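Local coordinates for protein glycoside hydrolase family 43 (PDB 4QQS) that hydrolyses glycosidic bonds as a thermostable family-43 glycoside hydrolase with alpha-L-arabinofuranosidase activity, probably in the breakdown of xylan, at residues 97-102 with 113-118; 205-210 with 224-229. All blocks are in the same frame, centred on the assembly; numbering follows the deposited sequence. Where two conformers were deposited one is given.

From the N terminus, the chain first runs through a four-stranded antiparallel sheet (16-58) and enters a second one at strand 72-79. Contact 1 lies at the far side of that second sheet: after strand 96-103 the chain turns back through strand 111-112, and the loop residues 113-118 close on 97-102 before leading to strand 124-131. Contact 2 follows in series, pairing strands 205-212 and 221-227 as a hairpin, so the two loops neither nest nor cross. Their centres are 25 Å apart and the nearest atoms about 13 Å, without touching. Contact 1 thus ties the loop after strand 111-112 to strand 96-103, and contact 2 joins two hairpin strands, in different parts of the five-bladed beta-propeller.

Contact 1: residues 97-102 with 113-118; sequences KIALAS and IKAPLF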
ATOM      1  N   LYS A  97       4.402   6.801 -13.612  1.00  7.13           N
ATOM      2  CA  LYS A  97       4.248   8.055 -12.881  1.00  7.22           C
ATOM      3  C   LYS A  97       3.055   7.971 -11.956  1.00  6.90           C
ATOM      4  O   LYS A  97       2.080   7.261 -12.214  1.00  7.82           O
ATOM      5  CB  LYS A  97       4.080   9.232 -13.848  1.00  7.98           C
ATOM      6  CG  LYS A  97       5.168   9.314 -14.915  1.00  8.58           C
ATOM      7  CD  LYS A  97       4.943  10.441 -15.917  1.00  9.59           C
ATOM      8  CE  LYS A  97       5.900  10.305 -17.082  1.00 10.07           C
ATOM      9  NZ  LYS A  97       5.603  11.285 -18.162  1.00 11.29           N
ATOM     10  N   ILE A  98       3.160   8.719 -10.865  1.00  7.00           N
ATOM     11  CA  ILE A  98       2.073   8.866  -9.915  0.64  6.61           C
ATOM     12  C   ILE A  98       1.088   9.916 -10.426  1.00  6.94           C
ATOM     13  O   ILE A  98       1.495  10.912 -11.041  1.00  7.88           O
ATOM     14  CB  ILE A  98       2.671   9.211  -8.548  0.64  6.62           C
ATOM     15  CG1 ILE A  98       3.373   7.960  -8.008  0.64  6.62           C
ATOM     16  CG2 ILE A  98       1.626   9.732  -7.562  0.64  6.29           C
ATOM     17  CD1 ILE A  98       4.425   8.259  -6.966  0.64  6.81           C
ATOM     18  N   ALA A  99      -0.198   9.659 -10.189  1.00  7.12           N
ATOM     19  CA  ALA A  99      -1.290  10.555 -10.521  1.00  7.11           C
ATOM     20  C   ALA A  99      -2.186  10.738  -9.301  1.00  7.17           C
ATOM     21  O   ALA A  99      -2.231   9.889  -8.404  1.00  7.59           O
ATOM     22  CB  ALA A  99      -2.102   9.988 -11.672  1.00  8.36           C
ATOM     23  N   LEU A 100      -2.915  11.851  -9.307  1.00  7.40           N
ATOM     24  CA  LEU A 100      -3.860  12.220  -8.267  1.00  7.43           C
ATOM     25  C   LEU A 100      -5.242  12.460  -8.871  1.00  7.49           C
ATOM     26  O   LEU A 100      -5.375  13.207  -9.844  1.00  8.20           O
ATOM     27  CB  LEU A 100      -3.388  13.499  -7.579  1.00  8.13           C
ATOM     28  CG  LEU A 100      -4.209  13.987  -6.383  1.00  9.63           C
ATOM     29  CD1 LEU A 100      -4.069  13.036  -5.210  1.00 10.51           C
ATOM     30  CD2 LEU A 100      -3.803  15.400  -5.978  1.00 10.96           C
ATOM     31  N   ALA A 101      -6.255  11.845  -8.266  1.00  7.94           N
ATOM     32  CA  ALA A 101      -7.648  11.949  -8.691  1.00  7.88           C
ATOM     33  C   ALA A 101      -8.517  12.207  -7.462  1.00  8.32           C
ATOM     34  O   ALA A 101      -8.076  12.008  -6.328  1.00  9.06           O
ATOM     35  CB  ALA A 101      -8.085  10.675  -9.382  1.00  8.27           C
ATOM     36  N   SER A 102      -9.764  12.619  -7.686  1.00  8.67           N
ATOM     37  CA  SER A 102     -10.680  12.838  -6.574  1.00  9.53           C
ATOM     38  C   SER A 102     -12.112  12.432  -6.909  1.00  9.38           C
ATOM     39  O   SER A 102     -12.481  12.282  -8.072  1.00  9.57           O
ATOM     40  CB  SER A 102     -10.626  14.293  -6.121  1.00 11.61           C
ATOM     41  OG  SER A 102     -11.235  15.140  -7.076  1.00 13.63           O
ATOM     42  N   ILE A 113      -7.165  14.899 -11.217  1.00  9.79           N
ATOM     43  CA  ILE A 113      -6.935  16.308 -10.964  1.00 11.04           C
ATOM     44  C   ILE A 113      -5.505  16.749 -11.284  1.00 10.69           C
ATOM     45  O   ILE A 113      -5.321  17.882 -11.708  1.00 12.74           O
ATOM     46  CB  ILE A 113      -7.431  16.768  -9.576  1.00 14.79           C
ATOM     47  CG1 ILE A 113      -6.662  16.098  -8.447  1.00 16.08           C
ATOM     48  CG2 ILE A 113      -8.959  16.540  -9.477  1.00 16.51           C
ATOM     49  CD1 ILE A 113      -7.105  16.548  -7.063  1.00 16.69           C
ATOM     50  N   LYS A 114      -4.519  15.867 -11.145  1.00  9.56           N
ATOM     51  CA  LYS A 114      -3.171  16.138 -11.644  1.00  9.91           C
ATOM     52  C   LYS A 114      -2.549  14.796 -12.017  1.00  9.41           C
ATOM     53  O   LYS A 114      -2.149  14.016 -11.163  1.00  9.39           O
ATOM     54  CB  LYS A 114      -2.327  16.921 -10.634  1.00 11.84           C
ATOM     55  CG  LYS A 114      -1.103  17.567 -11.252  1.00 12.18           C
ATOM     56  CD  LYS A 114      -0.422  18.527 -10.309  1.00 13.97           C
ATOM     57  CE  LYS A 114       0.867  19.088 -10.878  1.00 16.66           C
ATOM     58  NZ  LYS A 114       1.355  20.183 -10.006  1.00 19.32           N
ATOM     59  N   ALA A 115      -2.505  14.546 -13.318  1.00 10.04           N
ATOM     60  CA  ALA A 115      -2.057  13.277 -13.859  1.00 10.23           C
ATOM     61  C   ALA A 115      -1.119  13.558 -15.026  1.00 10.75           C
ATOM     62  O   ALA A 115      -1.577  13.948 -16.087  1.00 11.96           O
ATOM     63  CB  ALA A 115      -3.253  12.448 -14.309  1.00 10.80           C
ATOM     64  N   PRO A 116       0.200  13.384 -14.835  1.00 10.06           N
ATOM     65  CA  PRO A 116       0.873  12.915 -13.618  1.00  9.75           C
ATOM     66  C   PRO A 116       0.948  13.992 -12.538  1.00  8.99           C
ATOM     67  O   PRO A 116       0.908  15.205 -12.818  1.00 10.42           O
ATOM     68  CB  PRO A 116       2.273  12.573 -14.113  1.00 10.66           C
ATOM     69  CG  PRO A 116       2.513  13.533 -15.219  1.00 11.61           C
ATOM     70  CD  PRO A 116       1.169  13.703 -15.900  1.00 11.00           C
ATOM     71  N   LEU A 117       1.098  13.547 -11.300  1.00  8.08           N
ATOM     72  CA  LEU A 117       1.227  14.454 -10.168  1.00  8.32           C
ATOM     73  C   LEU A 117       2.586  15.164 -10.208  1.00  8.74           C
ATOM     74  O   LEU A 117       2.680  16.357  -9.891  1.00 10.12           O
ATOM     75  CB  LEU A 117       1.063  13.662  -8.874  1.00  8.46           C
ATOM     76  CG  LEU A 117       1.242  14.445  -7.578  1.00  8.96           C
ATOM     77  CD1 LEU A 117       0.241  15.594  -7.451  1.00  9.59           C
ATOM     78  CD2 LEU A 117       1.117  13.502  -6.397  1.00  9.88           C
ATOM     79  N   PHE A 118       3.626  14.424 -10.579  1.00  8.48           N
ATOM     80  CA  PHE A 118       4.953  14.979 -10.807  1.00  8.72           C
ATOM     81  C   PHE A 118       5.635  14.116 -11.855  1.00  8.79           C
ATOM     82  O   PHE A 118       5.194  12.992 -12.122  1.00  8.77           O
ATOM     83  CB  PHE A 118       5.786  15.078  -9.512  1.00  8.74           C
ATOM     84  CG  PHE A 118       6.116  13.751  -8.857  1.00  8.69           C
ATOM     85  CD1 PHE A 118       5.226  13.167  -7.967  1.00  8.55           C
ATOM     86  CD2 PHE A 118       7.334  13.104  -9.088  1.00  8.92           C
ATOM     87  CE1 PHE A 118       5.532  11.962  -7.331  1.00  8.54           C
ATOM     88  CE2 PHE A 118       7.644  11.913  -8.448  1.00  9.04           C
ATOM     89  CZ  PHE A 118       6.732  11.344  -7.577  1.00  8.88           C
TER
HETATM   90  O   HOH W   1       5.518  10.514 -10.809  1.00 11.82           O
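L100 O receives two backbone N-H groups from the returning chain, from I113 N at 2.8 Å, on a lone pair in the carbonyl plane, and from K114 N at 3.1 Å. L100 N returns a bond to K114 O, and L117 N closes on I98 O at 2.7 Å with an N-H...O angle of 167°, just past P116 and its cis peptide. Side chains fill in around these backbone bonds. The CG of L100 stands anti to the backbone N (chi1 -176°), which carries CD2 to within 3.7 Å of CD1 of I113. A99 and A115 meet methyl to methyl, while the P116 ring lies alongside the aliphatic part of K97. In one of its two conformers, I98 brings CD1 to F118 CE1 and CG2 to L117 CD2. A water accepts from I98 N, donates to F118 O at 2.8 Å and sits over the centre of the F118 ring.

Farther out, F124 meets F118 edge-to-face, and K97 NZ forms salt bridges with D91, D93 and D119. Two consecutive residues, I113 and K114, opposite the single L100 define a classic beta bulge, here at the outer edge of a four-stranded antiparallel propeller blade.

Contact 2: residues 205-210 with 224-229; sequences KYYMMY and YAVAET
K205 crosses V226 with its aliphatic chain, K205 CB lying 4.1 Å from V226 CG2. Next, Y206 exchanges backbone bonds with A227 in a hydrogen-bonded pair; its ring brings CE1 edge-on to E228 O at 3.5 Å, in the ring plane. The Y206 hydroxyl accepts from a water that also meets T229 OG1, and it is hydrogen-bonded to D132 and K201. A phenylalanine in its place would probably cost D132, K201 and the water their shared partner and leave the end of the ring less firmly placed. Y207, in a non-hydrogen-bonded pair with V226, turns one ring face to V226 CG2, a CH-pi contact 4.1 Å from the centroid; anti to the backbone N, CG2 is placed over that face, toward its rim. Y224 CE1 lies 3.7 Å from Y207 CD2, at that ring's edge, and the two ring planes meet obliquely at 46°. M208 repeats the two-bond exchange with A225. Y210 sets CE1 3.6 Å from Y224 N while E185 holds its hydroxyl. With strand axes 4.6 Å apart at 159°, this is an antiparallel beta hairpin within a propeller blade; the side chain of Y210 lies about 7 Å from that of the predicted proton donor, E195.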
ATOM      1  N   LYS A 205       5.349   8.625  17.921  1.00 12.01           N
ATOM      2  CA  LYS A 205       6.300   8.166  16.915  1.00 11.25           C
ATOM      3  C   LYS A 205       5.573   7.694  15.660  1.00  9.60           C
ATOM      4  O   LYS A 205       4.368   7.395  15.665  1.00 10.11           O
ATOM      5  CB  LYS A 205       7.170   7.039  17.472  1.00 13.28           C
ATOM      6  CG  LYS A 205       8.094   7.480  18.603  1.00 15.92           C
ATOM      7  CD  LYS A 205       8.929   6.336  19.143  1.00 18.11           C
ATOM      8  CE  LYS A 205       9.827   6.795  20.279  1.00 20.73           C
ATOM      9  NZ  LYS A 205      10.478   5.667  20.988  1.00 22.69           N
ATOM     10  N   TYR A 206       6.347   7.610  14.587  1.00  8.80           N
ATOM     11  CA  TYR A 206       5.826   7.274  13.272  1.00  7.99           C
ATOM     12  C   TYR A 206       6.389   5.924  12.850  1.00  7.77           C
ATOM     13  O   TYR A 206       7.573   5.658  13.012  1.00  8.34           O
ATOM     14  CB  TYR A 206       6.205   8.353  12.260  1.00  8.56           C
ATOM     15  CG  TYR A 206       5.713   9.726  12.654  1.00  8.89           C
ATOM     16  CD1 TYR A 206       6.461  10.529  13.502  1.00  9.46           C
ATOM     17  CD2 TYR A 206       4.511  10.226  12.192  1.00  9.64           C
ATOM     18  CE1 TYR A 206       6.028  11.783  13.878  1.00  9.82           C
ATOM     19  CE2 TYR A 206       4.065  11.489  12.564  1.00 10.39           C
ATOM     20  CZ  TYR A 206       4.837  12.269  13.404  1.00 10.59           C
ATOM     21  OH  TYR A 206       4.439  13.533  13.777  1.00 11.68           O
ATOM     22  N   TYR A 207       5.513   5.072  12.318  1.00  7.16           N
ATOM     23  CA  TYR A 207       5.863   3.706  11.947  1.00  6.88           C
ATOM     24  C   TYR A 207       5.521   3.501  10.484  1.00  6.62           C
ATOM     25  O   TYR A 207       4.368   3.632  10.091  1.00  8.27           O
ATOM     26  CB  TYR A 207       5.072   2.709  12.807  1.00  7.60           C
ATOM     27  CG  TYR A 207       5.458   2.790  14.255  1.00  8.08           C
ATOM     28  CD1 TYR A 207       4.949   3.786  15.092  1.00  9.02           C
ATOM     29  CD2 TYR A 207       6.380   1.913  14.782  1.00  9.69           C
ATOM     30  CE1 TYR A 207       5.350   3.892  16.405  1.00 10.43           C
ATOM     31  CE2 TYR A 207       6.775   2.003  16.116  1.00 11.13           C
ATOM     32  CZ  TYR A 207       6.252   2.990  16.914  1.00 11.34           C
ATOM     33  OH  TYR A 207       6.643   3.111  18.225  1.00 13.88           O
ATOM     34  N   MET A 208       6.527   3.185   9.678  1.00  6.21           N
ATOM     35  CA  MET A 208       6.345   2.940   8.255  1.00  6.11           C
ATOM     36  C   MET A 208       6.467   1.447   8.019  1.00  5.90           C
ATOM     37  O   MET A 208       7.548   0.873   8.159  1.00  6.34           O
ATOM     38  CB  MET A 208       7.433   3.634   7.430  1.00  6.31           C
ATOM     39  CG  MET A 208       7.242   3.416   5.919  1.00  7.16           C
ATOM     40  SD  MET A 208       8.679   3.781   4.938  1.00  8.59           S
ATOM     41  CE  MET A 208       8.827   5.516   5.334  1.00  9.80           C
ATOM     42  N   MET A 209       5.354   0.822   7.685  1.00  5.93           N
ATOM     43  CA  MET A 209       5.355  -0.542   7.201  1.00  6.16           C
ATOM     44  C   MET A 209       5.744  -0.520   5.720  1.00  5.92           C
ATOM     45  O   MET A 209       5.422   0.431   5.003  1.00  6.65           O
ATOM     46  CB  MET A 209       3.970  -1.151   7.411  1.00  6.45           C
ATOM     47  CG  MET A 209       3.601  -1.200   8.868  1.00  8.34           C
ATOM     48  SD  MET A 209       1.913  -1.676   9.211  1.00  9.09           S
ATOM     49  CE  MET A 209       2.118  -3.451   9.016  1.00 10.98           C
ATOM     50  N   TYR A 210       6.415  -1.572   5.263  1.00  5.78           N
ATOM     51  CA  TYR A 210       6.865  -1.625   3.875  1.00  6.07           C
ATOM     52  C   TYR A 210       7.137  -3.086   3.547  1.00  5.51           C
ATOM     53  O   TYR A 210       7.236  -3.932   4.438  1.00  6.32           O
ATOM     54  CB  TYR A 210       8.125  -0.758   3.649  1.00  5.95           C
ATOM     55  CG  TYR A 210       9.331  -1.306   4.361  1.00  5.89           C
ATOM     56  CD1 TYR A 210       9.596  -1.004   5.686  1.00  6.33           C
ATOM     57  CD2 TYR A 210      10.199  -2.180   3.717  1.00  6.19           C
ATOM     58  CE1 TYR A 210      10.677  -1.557   6.339  1.00  6.50           C
ATOM     59  CE2 TYR A 210      11.276  -2.736   4.372  1.00  7.01           C
ATOM     60  CZ  TYR A 210      11.521  -2.417   5.682  1.00  6.64           C
ATOM     61  OH  TYR A 210      12.600  -2.930   6.373  1.00  7.39           O
ATOM     62  N   TYR A 224       9.010  -2.986   9.226  1.00  5.69           N
ATOM     63  CA  TYR A 224       8.751  -1.580   9.494  1.00  5.86           C
ATOM     64  C   TYR A 224       9.999  -0.831   9.912  1.00  5.79           C
ATOM     65  O   TYR A 224      11.022  -1.426  10.284  1.00  6.02           O
ATOM     66  CB  TYR A 224       7.623  -1.376  10.524  1.00  6.29           C
ATOM     67  CG  TYR A 224       7.990  -1.646  11.965  1.00  6.63           C
ATOM     68  CD1 TYR A 224       8.375  -0.628  12.812  1.00  7.59           C
ATOM     69  CD2 TYR A 224       7.929  -2.931  12.479  1.00  7.23           C
ATOM     70  CE1 TYR A 224       8.679  -0.881  14.137  1.00  8.33           C
ATOM     71  CE2 TYR A 224       8.222  -3.190  13.800  1.00  7.97           C
ATOM     72  CZ  TYR A 224       8.607  -2.164  14.619  1.00  8.62           C
ATOM     73  OH  TYR A 224       8.868  -2.435  15.941  1.00 10.68           O
ATOM     74  N   ALA A 225       9.867   0.490   9.863  1.00  6.25           N
ATOM     75  CA  ALA A 225      10.849   1.424  10.369  1.00  5.80           C
ATOM     76  C   ALA A 225      10.143   2.443  11.239  1.00  6.21           C
ATOM     77  O   ALA A 225       8.935   2.641  11.112  1.00  6.75           O
ATOM     78  CB  ALA A 225      11.579   2.120   9.227  1.00  6.43           C
ATOM     79  N   VAL A 226      10.911   3.088  12.114  1.00  6.42           N
ATOM     80  CA  VAL A 226      10.373   4.054  13.060  1.00  7.30           C
ATOM     81  C   VAL A 226      11.110   5.376  12.924  1.00  7.06           C
ATOM     82  O   VAL A 226      12.328   5.407  12.708  1.00  7.88           O
ATOM     83  CB  VAL A 226      10.416   3.540  14.518  1.00 10.03           C
ATOM     84  CG1 VAL A 226      11.825   3.352  15.014  1.00 13.75           C
ATOM     85  CG2 VAL A 226       9.651   4.455  15.462  1.00 11.30           C
ATOM     86  N   ALA A 227      10.362   6.465  13.096  1.00  7.24           N
ATOM     87  CA  ALA A 227      10.912   7.813  13.052  1.00  7.75           C
ATOM     88  C   ALA A 227      10.275   8.691  14.099  1.00  8.04           C
ATOM     89  O   ALA A 227       9.145   8.464  14.516  1.00  8.50           O
ATOM     90  CB  ALA A 227      10.699   8.435  11.681  1.00  7.78           C
ATOM     91  N   GLU A 228      11.009   9.723  14.494  1.00  8.53           N
ATOM     92  CA  GLU A 228      10.495  10.729  15.406  1.00  9.88           C
ATOM     93  C   GLU A 228       9.739  11.849  14.710  1.00  9.63           C
ATOM     94  O   GLU A 228       9.044  12.615  15.366  1.00 10.77           O
ATOM     95  CB  GLU A 228      11.633  11.327  16.230  1.00 12.87           C
ATOM     96  CG  GLU A 228      12.383  10.308  17.056  1.00 17.21           C
ATOM     97  CD  GLU A 228      13.390  10.937  17.992  1.00 21.72           C
ATOM     98  OE1 GLU A 228      14.034  11.933  17.595  1.00 23.78           O
ATOM     99  OE2 GLU A 228      13.543  10.428  19.123  1.00 23.75           O
ATOM    100  N   THR A 229       9.891  11.946  13.391  1.00  9.51           N
ATOM    101  CA  THR A 229       9.218  12.970  12.607  1.00 10.67           C
ATOM    102  C   THR A 229       8.990  12.377  11.213  1.00  9.13           C
ATOM    103  O   THR A 229       9.714  11.479  10.807  1.00  9.51           O
ATOM    104  CB  THR A 229      10.060  14.252  12.588  1.00 14.13           C
ATOM    105  OG1 THR A 229       9.247  15.353  12.190  1.00 15.79           O
ATOM    106  CG2 THR A 229      11.250  14.103  11.677  1.00 16.36           C
TER
HETATM  107  O   HOH W   2       6.543  15.608  13.968  1.00 29.81           O